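Local coordinates for CalS13 (Micromonospora echinospora, PDB 4ZAS), which probably catalyses the pyridoxal phosphate-dependent transfer of an amino group to a dTDP-linked keto sugar, at residues 130-140 with 365-375; 242-251 with 263-272. One frame throughout, in Å; residues are numbered along the deposited sequence.

Contact 1: 130-140 with 365-375; sequences IRWVDVDPATL and ARTTLPGLDRV
Asp134 spreads its carboxylate across the start of helix 370-375, one oxygen to each of two successive backbone amides. Asp134 OD2 accepts from Gly371 N at 2.7 Å and Asp134 OD1 from Leu372 N at 2.8 Å, each through the syn lone pair on the side of the other oxygen. N-H groups in a first helical turn have no helix carbonyl to bind, and here a residue distant in sequence supplies the acceptors; the positive end of the helix dipole would probably favour the charged form of the acid. With CG anti to the backbone N (chi1 -158°), the carboxylate swings to the helix, and OD1 is gripped a second time by Val135 N, which comes from above the carboxylate plane. Gly371 has no side chain to keep the acid or Val135 O from its backbone, and Val135 O lies 3.8 Å from Gly371 CA. Just before the helix, at the N-cap position, Leu369 slides past the aspartate in the opposite direction: CB lies 3.4 Å from Asp134 OD1, while CD1 touches Trp132 CB at 3.9 Å. Beyond it the indole of Trp132 brings CD1 to 3.2 Å from Ala365 O, and one ring face is covered at its centre by Ile130 CG2. Further along, Pro137 CB packs on Val375 CG1 at 3.5 Å. Outside the two segments, Asp134 N bonds Asp146 of helix 144-150, whose Lys150 binds Trp132 O, and Arg131 and Val133 pair with strand 108-111. These bonds hold 130-134 at the edge of the mixed sheet, to which Asp134 joins helix 370-375.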
loop_
_atom_site.group_PDB
_atom_site.type_symbol
_atom_site.label_atom_id
_atom_site.label_comp_id
_atom_site.label_asym_id
_atom_site.label_seq_id
_atom_site.Cartn_x
_atom_site.Cartn_y
_atom_site.Cartn_z
ATOM N N ILE A 130 -15.438 13.649 -6.882
ATOM C CA ILE A 130 -16.535 12.747 -6.535
ATOM C C ILE A 130 -17.912 13.373 -6.846
ATOM O O ILE A 130 -18.160 14.518 -6.462
ATOM C CB ILE A 130 -16.468 12.364 -5.050
ATOM C CG1 ILE A 130 -15.327 11.381 -4.800
ATOM C CG2 ILE A 130 -17.794 11.781 -4.583
ATOM C CD1 ILE A 130 -15.197 10.960 -3.351
ATOM N N ARG A 131 -18.772 12.656 -7.578
ATOM C CA ARG A 131 -20.201 12.990 -7.621
ATOM C C ARG A 131 -21.022 11.798 -7.109
ATOM O O ARG A 131 -20.831 10.654 -7.533
ATOM C CB ARG A 131 -20.670 13.424 -9.010
ATOM C CG ARG A 131 -20.311 14.858 -9.356
ATOM C CD ARG A 131 -20.944 15.316 -10.666
ATOM N NE ARG A 131 -22.402 15.227 -10.693
ATOM C CZ ARG A 131 -23.120 15.181 -11.814
ATOM N NH1 ARG A 131 -22.513 15.192 -12.997
ATOM N NH2 ARG A 131 -24.443 15.102 -11.754
ATOM N N TRP A 132 -21.875 12.063 -6.126
ATOM C CA TRP A 132 -22.613 10.989 -5.479
ATOM C C TRP A 132 -23.824 10.568 -6.277
ATOM O O TRP A 132 -24.610 11.392 -6.755
ATOM C CB TRP A 132 -23.047 11.400 -4.083
ATOM C CG TRP A 132 -21.898 11.727 -3.129
ATOM C CD1 TRP A 132 -21.676 12.919 -2.488
ATOM C CD2 TRP A 132 -20.842 10.845 -2.704
ATOM N NE1 TRP A 132 -20.557 12.833 -1.706
ATOM C CE2 TRP A 132 -20.031 11.571 -1.804
ATOM C CE3 TRP A 132 -20.521 9.510 -2.977
ATOM C CZ2 TRP A 132 -18.910 11.013 -1.185
ATOM C CZ3 TRP A 132 -19.403 8.948 -2.355
ATOM C CH2 TRP A 132 -18.606 9.707 -1.480
ATOM N N VAL A 133 -23.989 9.268 -6.396
ATOM C CA VAL A 133 -25.208 8.749 -6.945
ATOM C C VAL A 133 -26.027 8.193 -5.785
ATOM O O VAL A 133 -25.472 7.624 -4.836
ATOM C CB VAL A 133 -24.919 7.715 -8.015
ATOM C CG1 VAL A 133 -26.196 7.284 -8.682
ATOM C CG2 VAL A 133 -24.001 8.319 -9.023
ATOM N N ASP A 134 -27.343 8.390 -5.849
ATOM C CA ASP A 134 -28.233 7.942 -4.784
ATOM C C ASP A 134 -28.176 6.417 -4.698
ATOM O O ASP A 134 -27.645 5.735 -5.573
ATOM C CB ASP A 134 -29.669 8.443 -5.018
ATOM C CG ASP A 134 -30.519 8.489 -3.728
ATOM O OD1 ASP A 134 -29.997 8.172 -2.645
ATOM O OD2 ASP A 134 -31.708 8.894 -3.794
ATOM N N VAL A 135 -28.699 5.910 -3.599
ATOM C CA VAL A 135 -28.740 4.496 -3.323
ATOM C C VAL A 135 -30.170 4.003 -3.503
ATOM O O VAL A 135 -31.136 4.700 -3.188
ATOM C CB VAL A 135 -28.201 4.213 -1.905
ATOM C CG1 VAL A 135 -28.531 2.822 -1.467
ATOM C CG2 VAL A 135 -26.696 4.436 -1.869
ATOM N N ASP A 136 -30.297 2.818 -4.071
ATOM C CA ASP A 136 -31.559 2.111 -4.114
ATOM C C ASP A 136 -31.836 1.472 -2.741
ATOM O O ASP A 136 -31.115 0.569 -2.290
ATOM C CB ASP A 136 -31.521 1.075 -5.233
ATOM C CG ASP A 136 -32.739 0.188 -5.257
ATOM O OD1 ASP A 136 -33.739 0.507 -4.591
ATOM O OD2 ASP A 136 -32.698 -0.820 -5.988
ATOM N N PRO A 137 -32.879 1.959 -2.054
ATOM C CA PRO A 137 -33.191 1.537 -0.680
ATOM C C PRO A 137 -33.554 0.056 -0.532
ATOM O O PRO A 137 -33.614 -0.423 0.595
ATOM C CB PRO A 137 -34.375 2.435 -0.295
ATOM C CG PRO A 137 -34.916 2.933 -1.563
ATOM C CD PRO A 137 -33.777 3.023 -2.523
ATOM N N ALA A 138 -33.802 -0.646 -1.635
ATOM C CA ALA A 138 -34.146 -2.062 -1.567
ATOM C C ALA A 138 -32.910 -2.950 -1.602
ATOM O O ALA A 138 -32.942 -4.060 -1.066
ATOM C CB ALA A 138 -35.090 -2.444 -2.698
ATOM N N THR A 139 -31.837 -2.479 -2.250
ATOM C CA THR A 139 -30.615 -3.273 -2.418
ATOM C C THR A 139 -29.418 -2.741 -1.622
ATOM O O THR A 139 -28.427 -3.441 -1.434
ATOM C CB THR A 139 -30.181 -3.338 -3.905
ATOM O OG1 THR A 139 -29.958 -2.010 -4.392
ATOM C CG2 THR A 139 -31.237 -3.995 -4.779
ATOM N N LEU A 140 -29.525 -1.495 -1.174
ATOM C CA LEU A 140 -28.435 -0.758 -0.557
ATOM C C LEU A 140 -27.325 -0.481 -1.576
ATOM O O LEU A 140 -26.274 0.059 -1.218
ATOM C CB LEU A 140 -27.888 -1.515 0.657
ATOM C CG LEU A 140 -28.891 -1.860 1.761
ATOM C CD1 LEU A 140 -28.218 -2.660 2.853
ATOM C CD2 LEU A 140 -29.578 -0.625 2.355
ATOM N N ALA A 365 -19.055 18.078 -2.305
ATOM C CA ALA A 365 -19.794 17.205 -3.225
ATOM C C ALA A 365 -21.153 16.844 -2.669
ATOM O O ALA A 365 -21.885 16.045 -3.257
ATOM C CB ALA A 365 -19.012 15.947 -3.527
ATOM N N ARG A 366 -21.478 17.425 -1.525
ATOM C CA ARG A 366 -22.710 17.095 -0.833
ATOM C C ARG A 366 -23.913 17.546 -1.664
ATOM O O ARG A 366 -23.979 18.675 -2.149
ATOM C CB ARG A 366 -22.711 17.714 0.565
ATOM C CG ARG A 366 -23.877 17.314 1.454
ATOM C CD ARG A 366 -23.531 17.545 2.918
ATOM N NE ARG A 366 -22.857 18.832 3.095
ATOM C CZ ARG A 366 -23.466 20.008 3.218
ATOM N NH1 ARG A 366 -24.793 20.091 3.157
ATOM N NH2 ARG A 366 -22.737 21.109 3.373
ATOM N N THR A 367 -24.835 16.613 -1.845
ATOM C CA THR A 367 -25.980 16.764 -2.722
ATOM C C THR A 367 -27.127 15.976 -2.091
ATOM O O THR A 367 -26.883 15.044 -1.331
ATOM C CB THR A 367 -25.648 16.245 -4.155
ATOM O OG1 THR A 367 -26.817 16.257 -4.966
ATOM C CG2 THR A 367 -25.140 14.827 -4.115
ATOM N N THR A 368 -28.373 16.335 -2.376
ATOM C CA THR A 368 -29.492 15.627 -1.754
ATOM C C THR A 368 -29.702 14.234 -2.343
ATOM O O THR A 368 -29.899 14.083 -3.552
ATOM C CB THR A 368 -30.777 16.382 -1.927
ATOM O OG1 THR A 368 -30.904 16.665 -3.322
ATOM C CG2 THR A 368 -30.737 17.689 -1.170
ATOM N N LEU A 369 -29.684 13.227 -1.471
ATOM C CA LEU A 369 -29.866 11.837 -1.876
ATOM C C LEU A 369 -31.021 11.205 -1.075
ATOM O O LEU A 369 -30.811 10.603 -0.021
ATOM C CB LEU A 369 -28.567 11.058 -1.678
ATOM C CG LEU A 369 -27.311 11.708 -2.265
ATOM C CD1 LEU A 369 -26.049 11.122 -1.639
ATOM C CD2 LEU A 369 -27.273 11.566 -3.789
ATOM N N PRO A 370 -32.258 11.361 -1.567
ATOM C CA PRO A 370 -33.441 10.993 -0.777
ATOM C C PRO A 370 -33.527 9.488 -0.494
ATOM O O PRO A 370 -33.963 9.070 0.585
ATOM C CB PRO A 370 -34.605 11.471 -1.649
ATOM C CG PRO A 370 -34.059 11.517 -3.031
ATOM C CD PRO A 370 -32.616 11.887 -2.895
ATOM N N GLY A 371 -33.108 8.682 -1.459
ATOM C CA GLY A 371 -33.108 7.250 -1.263
ATOM C C GLY A 371 -32.186 6.861 -0.121
ATOM O O GLY A 371 -32.567 6.063 0.738
ATOM N N LEU A 372 -30.983 7.435 -0.098
ATOM C CA LEU A 372 -30.026 7.141 0.966
ATOM C C LEU A 372 -30.563 7.659 2.276
ATOM O O LEU A 372 -30.477 6.980 3.293
ATOM C CB LEU A 372 -28.637 7.730 0.668
ATOM C CG LEU A 372 -27.570 7.473 1.746
ATOM C CD1 LEU A 372 -27.330 5.992 2.020
ATOM C CD2 LEU A 372 -26.261 8.118 1.326
ATOM N N ASP A 373 -31.151 8.849 2.241
ATOM C CA ASP A 373 -31.785 9.438 3.424
ATOM C C ASP A 373 -32.819 8.472 4.017
ATOM O O ASP A 373 -32.962 8.369 5.229
ATOM C CB ASP A 373 -32.436 10.778 3.053
ATOM C CG ASP A 373 -31.409 11.879 2.768
ATOM O OD1 ASP A 373 -30.234 11.744 3.176
ATOM O OD2 ASP A 373 -31.766 12.870 2.098
ATOM N N ARG A 374 -33.522 7.755 3.144
ATOM C CA ARG A 374 -34.604 6.875 3.558
ATOM C C ARG A 374 -34.108 5.600 4.278
ATOM O O ARG A 374 -34.885 4.980 5.019
ATOM C CB ARG A 374 -35.462 6.511 2.336
ATOM C CG ARG A 374 -36.878 6.122 2.687
ATOM C CD ARG A 374 -37.439 7.280 3.501
ATOM N NE ARG A 374 -38.831 7.137 3.916
ATOM C CZ ARG A 374 -39.340 7.774 4.970
ATOM N NH1 ARG A 374 -38.546 8.551 5.698
ATOM N NH2 ARG A 374 -40.620 7.627 5.312
ATOM N N VAL A 375 -32.837 5.217 4.090
ATOM C CA VAL A 375 -32.310 4.012 4.763
ATOM C C VAL A 375 -31.131 4.219 5.742
ATOM O O VAL A 375 -30.861 3.341 6.566
ATOM C CB VAL A 375 -31.885 2.940 3.738
ATOM C CG1 VAL A 375 -33.063 2.498 2.935
ATOM C CG2 VAL A 375 -30.781 3.449 2.854
#

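Contact 2: 242-251 with 263-272; sequences RLRLRRWLGI and DVAEWGYRFI
A single antiparallel bridge joins Trp248, just past helix 237-247, to Arg270 in the returning loop. Around this non-hydrogen-bonded pair, Phe271 N gives to Arg247 O at 3.1 Å and Leu249 N to Tyr269 O at 2.7 Å. One step back, Tyr269 N reaches Arg246 O at 2.8 Å, so the loop also takes up the carbonyl of Arg246. The chain leaves the bridge through a type I' turn, Trp248 to Ile251, in which Gly250 CA makes a C-H...O contact of 3.2 Å to Glu266 O. Glu266 forms a salt-bridge network with Arg242 and Arg246: Glu266 OE2 lies 2.7 Å from Arg242 NH1, the two flat groups only 17° from coplanar; Glu266 OE1 faces Arg246 NE in a weak bond of 3.4 Å, with that guanidinium turned 82° from the carboxylate. With the carboxylate gone, as in an alanine here, Arg242 is likely to lose its mate and turn more freely, and Arg246 its weak second partner, though Arg95 O and Ser91 still hold it. The side chains of the bridged pair, Trp248 and Arg270, run side by side, Arg270 CD meeting the indole edge at Trp248 CZ3, 3.4 Å away. Bent at chi2 (57°), Arg270 carries its guanidinium on to Glu55 and to the pyridoxal phosphate-bearing lysine of the second subunit, while Trp248 makes a cation-pi contact with Arg253.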
loop_
_atom_site.group_PDB
_atom_site.type_symbol
_atom_site.label_atom_id
_atom_site.label_comp_id
_atom_site.label_asym_id
_atom_site.label_seq_id
_atom_site.Cartn_x
_atom_site.Cartn_y
_atom_site.Cartn_z
ATOM N N ARG A 242 -1.468 -3.104 -18.643
ATOM C CA ARG A 242 -1.265 -1.778 -18.077
ATOM C C ARG A 242 -1.264 -1.742 -16.548
ATOM O O ARG A 242 -0.478 -1.020 -15.939
ATOM C CB ARG A 242 -2.317 -0.802 -18.598
ATOM C CG ARG A 242 -1.951 0.630 -18.251
ATOM C CD ARG A 242 -2.845 1.653 -18.914
ATOM N NE ARG A 242 -3.126 1.359 -20.317
ATOM C CZ ARG A 242 -2.409 1.818 -21.337
ATOM N NH1 ARG A 242 -1.362 2.604 -21.124
ATOM N NH2 ARG A 242 -2.752 1.495 -22.577
ATOM N N LEU A 243 -2.147 -2.508 -15.926
ATOM C CA LEU A 243 -2.257 -2.469 -14.480
ATOM C C LEU A 243 -1.124 -3.218 -13.831
ATOM O O LEU A 243 -0.681 -2.852 -12.745
ATOM C CB LEU A 243 -3.600 -3.031 -14.026
ATOM C CG LEU A 243 -4.448 -1.913 -13.438
ATOM C CD1 LEU A 243 -4.521 -0.825 -14.451
ATOM C CD2 LEU A 243 -5.845 -2.368 -13.048
ATOM N N ARG A 244 -0.659 -4.268 -14.499
ATOM C CA ARG A 244 0.451 -5.059 -13.994
ATOM C C ARG A 244 1.689 -4.147 -13.974
ATOM O O ARG A 244 2.488 -4.163 -13.030
ATOM C CB ARG A 244 0.680 -6.286 -14.876
ATOM C CG ARG A 244 1.163 -7.511 -14.136
ATOM C CD ARG A 244 1.150 -8.762 -15.014
ATOM N NE ARG A 244 2.508 -9.118 -15.432
ATOM C CZ ARG A 244 3.345 -9.864 -14.710
ATOM N NH1 ARG A 244 2.970 -10.350 -13.536
ATOM N NH2 ARG A 244 4.563 -10.131 -15.164
ATOM N N LEU A 245 1.782 -3.300 -15.000
ATOM C CA LEU A 245 2.840 -2.320 -15.119
ATOM C C LEU A 245 2.813 -1.309 -13.991
ATOM O O LEU A 245 3.837 -1.082 -13.337
ATOM C CB LEU A 245 2.727 -1.568 -16.450
ATOM C CG LEU A 245 3.762 -1.791 -17.541
ATOM C CD1 LEU A 245 3.472 -0.871 -18.697
ATOM C CD2 LEU A 245 5.148 -1.508 -16.980
ATOM N N ARG A 246 1.662 -0.667 -13.792
ATOM C CA ARG A 246 1.569 0.388 -12.789
ATOM C C ARG A 246 1.618 -0.184 -11.383
ATOM O O ARG A 246 1.729 0.559 -10.406
ATOM C CB ARG A 246 0.304 1.211 -12.969
ATOM C CG ARG A 246 0.261 1.933 -14.264
ATOM C CD ARG A 246 -0.934 2.845 -14.344
ATOM N NE ARG A 246 -0.956 3.548 -15.625
ATOM C CZ ARG A 246 -1.866 4.451 -15.960
ATOM N NH1 ARG A 246 -2.841 4.745 -15.111
ATOM N NH2 ARG A 246 -1.802 5.057 -17.137
ATOM N N ARG A 247 1.494 -1.502 -11.280
ATOM C CA ARG A 247 1.550 -2.144 -9.986
ATOM C C ARG A 247 2.940 -2.048 -9.373
ATOM O O ARG A 247 3.080 -1.993 -8.150
ATOM C CB ARG A 247 1.130 -3.603 -10.095
ATOM C CG ARG A 247 1.163 -4.306 -8.774
ATOM C CD ARG A 247 0.721 -5.725 -8.879
ATOM N NE ARG A 247 1.490 -6.524 -9.821
ATOM C CZ ARG A 247 1.250 -7.821 -9.996
ATOM N NH1 ARG A 247 0.281 -8.396 -9.284
ATOM N NH2 ARG A 247 1.965 -8.543 -10.858
ATOM N N TRP A 248 3.961 -2.029 -10.232
ATOM C CA TRP A 248 5.353 -1.969 -9.799
ATOM C C TRP A 248 6.085 -0.812 -10.498
ATOM O O TRP A 248 6.970 -1.010 -11.332
ATOM C CB TRP A 248 6.034 -3.334 -10.054
ATOM C CG TRP A 248 7.503 -3.362 -9.721
ATOM C CD1 TRP A 248 8.555 -3.409 -10.607
ATOM C CD2 TRP A 248 8.084 -3.270 -8.422
ATOM N NE1 TRP A 248 9.753 -3.383 -9.928
ATOM C CE2 TRP A 248 9.491 -3.291 -8.586
ATOM C CE3 TRP A 248 7.555 -3.175 -7.134
ATOM C CZ2 TRP A 248 10.369 -3.227 -7.509
ATOM C CZ3 TRP A 248 8.428 -3.122 -6.062
ATOM C CH2 TRP A 248 9.820 -3.147 -6.255
ATOM N N LEU A 249 5.691 0.408 -10.141
ATOM C CA LEU A 249 6.397 1.638 -10.529
ATOM C C LEU A 249 6.563 1.914 -12.022
ATOM O O LEU A 249 7.310 2.824 -12.391
ATOM C CB LEU A 249 7.782 1.671 -9.883
ATOM C CG LEU A 249 7.695 1.596 -8.360
ATOM C CD1 LEU A 249 8.871 0.863 -7.802
ATOM C CD2 LEU A 249 7.592 2.990 -7.753
ATOM N N GLY A 250 5.854 1.183 -12.877
ATOM C CA GLY A 250 5.973 1.413 -14.308
ATOM C C GLY A 250 7.268 0.848 -14.876
ATOM O O GLY A 250 7.739 1.250 -15.941
ATOM N N ILE A 251 7.845 -0.091 -14.138
ATOM C CA ILE A 251 9.078 -0.755 -14.516
ATOM C C ILE A 251 8.741 -2.082 -15.170
ATOM O O ILE A 251 8.107 -2.948 -14.554
ATOM C CB ILE A 251 9.996 -0.968 -13.300
ATOM C CG1 ILE A 251 10.428 0.374 -12.715
ATOM C CG2 ILE A 251 11.237 -1.788 -13.675
ATOM C CD1 ILE A 251 11.170 0.237 -11.400
ATOM N N ASP A 263 13.374 1.573 -19.150
ATOM C CA ASP A 263 12.711 2.880 -19.204
ATOM C C ASP A 263 11.359 2.850 -18.532
ATOM O O ASP A 263 10.698 1.817 -18.527
ATOM C CB ASP A 263 12.529 3.354 -20.641
ATOM C CG ASP A 263 11.820 4.704 -20.726
ATOM O OD1 ASP A 263 12.319 5.698 -20.150
ATOM O OD2 ASP A 263 10.743 4.768 -21.357
ATOM N N VAL A 264 10.951 3.973 -17.951
ATOM C CA VAL A 264 9.613 4.079 -17.378
ATOM C C VAL A 264 8.803 5.075 -18.163
ATOM O O VAL A 264 9.098 6.269 -18.120
ATOM C CB VAL A 264 9.635 4.504 -15.912
ATOM C CG1 VAL A 264 8.200 4.522 -15.403
ATOM C CG2 VAL A 264 10.503 3.547 -15.066
ATOM N N ALA A 265 7.789 4.601 -18.881
ATOM C CA ALA A 265 6.962 5.491 -19.695
ATOM C C ALA A 265 5.723 5.966 -18.941
ATOM O O ALA A 265 5.216 7.061 -19.182
ATOM C CB ALA A 265 6.567 4.806 -20.967
ATOM N N GLU A 266 5.218 5.117 -18.051
ATOM C CA GLU A 266 4.063 5.457 -17.227
ATOM C C GLU A 266 4.408 5.204 -15.787
ATOM O O GLU A 266 4.503 4.042 -15.372
ATOM C CB GLU A 266 2.839 4.629 -17.598
ATOM C CG GLU A 266 2.379 4.808 -19.002
ATOM C CD GLU A 266 1.343 3.793 -19.380
ATOM O OE1 GLU A 266 0.880 3.058 -18.481
ATOM O OE2 GLU A 266 0.999 3.726 -20.579
ATOM N N TRP A 267 4.553 6.278 -15.014
ATOM C CA TRP A 267 4.984 6.132 -13.632
ATOM C C TRP A 267 3.924 5.293 -12.892
ATOM O O TRP A 267 2.767 5.256 -13.282
ATOM C CB TRP A 267 5.219 7.498 -12.957
ATOM C CG TRP A 267 3.966 8.360 -12.782
ATOM C CD1 TRP A 267 3.558 9.390 -13.574
ATOM C CD2 TRP A 267 2.990 8.255 -11.734
ATOM N NE1 TRP A 267 2.393 9.927 -13.096
ATOM C CE2 TRP A 267 2.027 9.253 -11.963
ATOM C CE3 TRP A 267 2.840 7.408 -10.629
ATOM C CZ2 TRP A 267 0.924 9.429 -11.133
ATOM C CZ3 TRP A 267 1.750 7.590 -9.804
ATOM C CH2 TRP A 267 0.801 8.593 -10.063
ATOM N N GLY A 268 4.343 4.575 -11.857
ATOM C CA GLY A 268 3.448 3.663 -11.188
ATOM C C GLY A 268 3.516 3.745 -9.682
ATOM O O GLY A 268 4.018 4.720 -9.115
ATOM N N TYR A 269 3.005 2.699 -9.039
ATOM C CA TYR A 269 2.852 2.667 -7.601
ATOM C C TYR A 269 3.613 1.465 -7.094
ATOM O O TYR A 269 4.305 0.788 -7.859
ATOM C CB TYR A 269 1.369 2.598 -7.211
ATOM C CG TYR A 269 0.485 3.611 -7.937
ATOM C CD1 TYR A 269 0.040 3.379 -9.240
ATOM C CD2 TYR A 269 0.133 4.822 -7.331
ATOM C CE1 TYR A 269 -0.733 4.310 -9.902
ATOM C CE2 TYR A 269 -0.651 5.757 -7.997
ATOM C CZ TYR A 269 -1.074 5.491 -9.277
ATOM O OH TYR A 269 -1.841 6.412 -9.944
ATOM N N ARG A 270 3.481 1.192 -5.804
ATOM C CA ARG A 270 4.172 0.070 -5.191
ATOM C C ARG A 270 3.114 -0.703 -4.410
ATOM O O ARG A 270 2.935 -0.521 -3.201
ATOM C CB ARG A 270 5.337 0.589 -4.337
ATOM C CG ARG A 270 5.916 -0.296 -3.250
ATOM C CD ARG A 270 6.420 -1.624 -3.725
ATOM N NE ARG A 270 7.505 -2.067 -2.848
ATOM C CZ ARG A 270 7.453 -3.099 -2.017
ATOM N NH1 ARG A 270 6.356 -3.835 -1.918
ATOM N NH2 ARG A 270 8.513 -3.391 -1.281
ATOM N N PHE A 271 2.403 -1.553 -5.150
ATOM C CA PHE A 271 1.164 -2.172 -4.711
ATOM C C PHE A 271 1.226 -3.697 -4.719
ATOM O O PHE A 271 0.223 -4.348 -4.486
ATOM C CB PHE A 271 0.005 -1.738 -5.622
ATOM C CG PHE A 271 -0.504 -0.334 -5.372
ATOM C CD1 PHE A 271 -0.201 0.342 -4.202
ATOM C CD2 PHE A 271 -1.313 0.299 -6.316
ATOM C CE1 PHE A 271 -0.687 1.639 -3.982
ATOM C CE2 PHE A 271 -1.790 1.587 -6.100
ATOM C CZ PHE A 271 -1.470 2.261 -4.931
ATOM N N ILE A 272 2.400 -4.273 -4.936
ATOM C CA ILE A 272 2.499 -5.720 -5.070
ATOM C C ILE A 272 2.109 -6.450 -3.778
ATOM O O ILE A 272 2.281 -5.927 -2.679
ATOM C CB ILE A 272 3.912 -6.114 -5.533
ATOM C CG1 ILE A 272 4.968 -5.580 -4.571
ATOM C CG2 ILE A 272 4.181 -5.548 -6.911
ATOM C CD1 ILE A 272 6.282 -6.312 -4.658
#

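In the fold
Contact 2 is nested in the long loop that contact 1 closes, yet the two stand apart: their centres are about 35 Å from each other and their nearest atoms about 15 Å. They mark opposite edges of the mixed sheet, contact 1 at strand 129-132 and contact 2 beside strand 76-79. Contact 1 touches no other chain and is away from the annotated sites, the side chain of Leu140 being about 13 Å from the bound dTDP-4-keto-6-deoxyglucose. Contact 2 reaches the second subunit's cofactor-bearing lysine, and its side chains come within about 3 Å of that of Glu55 and 4 Å of that of Arg253, residues seen to bind dTDP in a crystal structure of this protein, though no nucleotide occupies that site in this chain.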